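Local coordinates for protein MIF (Toxoplasma gondii, PDB 4DH4) that belongs to the macrophage migration inhibitory factor family, whose members are small alpha/beta proteins that assemble as trimers, at residues Ala79-Cys84 with Ile95-Thr100. Sequence-based numbering, arbitrary orientation. Where two conformers were deposited one is given.
Sequences ALSAAC and IYTTFT. With SO4 (sulfate ion), chain B.
With CG1 beside its backbone N (chi1 -60°) and the chain extended beyond it (chi2 168°), Ile95 brings its CD1 to Cys84 CB, 3.5 Å away, and to Ser81 O at 3.6 Å. The other arm, Ile95 CG2, lies anti to the N and, in one of the two conformers modelled for the serine, packs 3.7 Å from Ser81 OG, so the isoleucine spans one turn of the helix.

A water sits between Ser81 and the strand. It takes a hydrogen bond from Thr97 OG1 (2.8 Å) and gives one to Ile95 O (3.1 Å); in that same serine conformer a third joins it to Ser81 OG (2.8 Å), tying together buried polar groups that do not touch directly. Thr97 also packs on Ile60 and Val62 of the next strand.

The strand's other face is turned to the second subunit: Thr98 OG1 donates to O1 of a sulfate, probably from the crystallisation liquor, at 2.7 Å, and Arg61 of this chain, with Lys2, Arg61 and Lys102 of the second subunit, also bonds the ion. Tyr96 to Thr98 pair antiparallel with a strand of the same neighbour. Helix 70-88 packed on strand 95-102 closes a beta-alpha-beta unit of the MIF fold, whose sheet continues between subunits of the trimer.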
loop_
_atom_site.group_PDB
_atom_site.type_symbol
_atom_site.label_atom_id
_atom_site.label_comp_id
_atom_site.label_asym_id
_atom_site.label_seq_id
_atom_site.Cartn_x
_atom_site.Cartn_y
_atom_site.Cartn_z
ATOM N N ALA A 79 -6.745 -17.717 -7.919
ATOM C CA ALA A 79 -5.414 -18.128 -8.325
ATOM C C ALA A 79 -4.343 -17.637 -7.355
ATOM O O ALA A 79 -3.400 -18.369 -7.046
ATOM C CB ALA A 79 -5.130 -17.645 -9.732
ATOM N N LEU A 80 -4.488 -16.398 -6.886
ATOM C CA LEU A 80 -3.521 -15.792 -5.974
ATOM C C LEU A 80 -3.580 -16.388 -4.570
ATOM O O LEU A 80 -2.537 -16.672 -3.976
ATOM C CB LEU A 80 -3.697 -14.267 -5.929
ATOM C CG LEU A 80 -2.865 -13.385 -6.874
ATOM C CD1 LEU A 80 -2.460 -14.045 -8.184
ATOM C CD2 LEU A 80 -3.550 -12.047 -7.123
ATOM N N SER A 81 -4.793 -16.558 -4.047
ATOM C CA SER A 81 -4.997 -17.189 -2.748
ATOM C C SER A 81 -4.393 -18.588 -2.743
ATOM O O SER A 81 -3.685 -18.963 -1.804
ATOM C CB SER A 81 -6.487 -17.272 -2.408
ATOM O OG SER A 81 -6.982 -16.010 -2.016
ATOM N N ALA A 82 -4.659 -19.337 -3.812
ATOM C CA ALA A 82 -4.195 -20.727 -3.939
ATOM C C ALA A 82 -2.661 -20.794 -3.969
ATOM O O ALA A 82 -2.064 -21.676 -3.351
ATOM C CB ALA A 82 -4.798 -21.392 -5.172
ATOM N N ALA A 83 -2.038 -19.839 -4.657
ATOM C CA ALA A 83 -0.578 -19.748 -4.752
ATOM C C ALA A 83 0.068 -19.412 -3.406
ATOM O O ALA A 83 1.110 -19.970 -3.052
ATOM C CB ALA A 83 -0.182 -18.726 -5.810
ATOM N N CYS A 84 -0.555 -18.504 -2.655
ATOM C CA CYS A 84 -0.073 -18.159 -1.315
ATOM C C CYS A 84 -0.187 -19.362 -0.380
ATOM O O CYS A 84 0.690 -19.598 0.443
ATOM C CB CYS A 84 -0.849 -16.968 -0.743
ATOM S SG CYS A 84 -0.460 -15.378 -1.547
ATOM N N ILE A 95 -6.945 -14.980 3.411
ATOM C CA ILE A 95 -6.324 -14.058 2.466
ATOM C C ILE A 95 -7.368 -13.127 1.882
ATOM O O ILE A 95 -8.369 -13.587 1.308
ATOM C CB ILE A 95 -5.601 -14.820 1.328
ATOM C CG1 ILE A 95 -4.513 -15.715 1.915
ATOM C CG2 ILE A 95 -5.013 -13.836 0.284
ATOM C CD1 ILE A 95 -3.951 -16.717 0.933
ATOM N N TYR A 96 -7.147 -11.822 2.069
ATOM C CA TYR A 96 -7.964 -10.796 1.424
ATOM C C TYR A 96 -7.253 -10.306 0.179
ATOM O O TYR A 96 -6.071 -9.960 0.231
ATOM C CB TYR A 96 -8.189 -9.590 2.337
ATOM C CG TYR A 96 -9.402 -9.633 3.257
ATOM C CD1 TYR A 96 -10.448 -10.550 3.059
ATOM C CD2 TYR A 96 -9.519 -8.708 4.305
ATOM C CE1 TYR A 96 -11.563 -10.565 3.914
ATOM C CE2 TYR A 96 -10.626 -8.710 5.153
ATOM C CZ TYR A 96 -11.644 -9.638 4.948
ATOM O OH TYR A 96 -12.745 -9.641 5.786
ATOM N N THR A 97 -7.976 -10.270 -0.935
ATOM C CA THR A 97 -7.478 -9.650 -2.161
ATOM C C THR A 97 -8.430 -8.514 -2.524
ATOM O O THR A 97 -9.639 -8.731 -2.612
ATOM C CB THR A 97 -7.388 -10.664 -3.328
ATOM O OG1 THR A 97 -6.590 -11.792 -2.943
ATOM C CG2 THR A 97 -6.750 -10.014 -4.543
ATOM N N THR A 98 -7.890 -7.309 -2.699
ATOM C CA THR A 98 -8.711 -6.162 -3.116
ATOM C C THR A 98 -8.224 -5.606 -4.442
ATOM O O THR A 98 -7.024 -5.653 -4.751
ATOM C CB THR A 98 -8.790 -5.045 -2.038
ATOM O OG1 THR A 98 -7.506 -4.430 -1.867
ATOM C CG2 THR A 98 -9.275 -5.606 -0.706
ATOM N N PHE A 99 -9.170 -5.073 -5.210
ATOM C CA PHE A 99 -8.951 -4.700 -6.600
ATOM C C PHE A 99 -9.230 -3.226 -6.818
ATOM O O PHE A 99 -10.175 -2.668 -6.242
ATOM C CB PHE A 99 -9.824 -5.566 -7.510
ATOM C CG PHE A 99 -9.507 -7.033 -7.417
ATOM C CD1 PHE A 99 -8.654 -7.635 -8.348
ATOM C CD2 PHE A 99 -10.027 -7.811 -6.384
ATOM C CE1 PHE A 99 -8.331 -8.988 -8.250
ATOM C CE2 PHE A 99 -9.698 -9.180 -6.277
ATOM C CZ PHE A 99 -8.858 -9.755 -7.212
ATOM N N THR A 100 -8.401 -2.600 -7.648
ATOM C CA THR A 100 -8.529 -1.174 -7.939
ATOM C C THR A 100 -8.436 -0.940 -9.440
ATOM O O THR A 100 -7.458 -1.351 -10.078
ATOM C CB THR A 100 -7.444 -0.353 -7.194
ATOM O OG1 THR A 100 -7.556 -0.578 -5.778
ATOM C CG2 THR A 100 -7.595 1.137 -7.482
HETATM S S SO4 B . -7.401 -1.091 -1.161
HETATM O O1 SO4 B . -8.297 -2.123 -0.640
HETATM O O2 SO4 B . -6.063 -1.364 -0.659
HETATM O O3 SO4 B . -7.448 -1.149 -2.609
HETATM O O4 SO4 B . -7.873 0.203 -0.664
HETATM O O HOH W 1 -8.416 -13.594 -1.763
#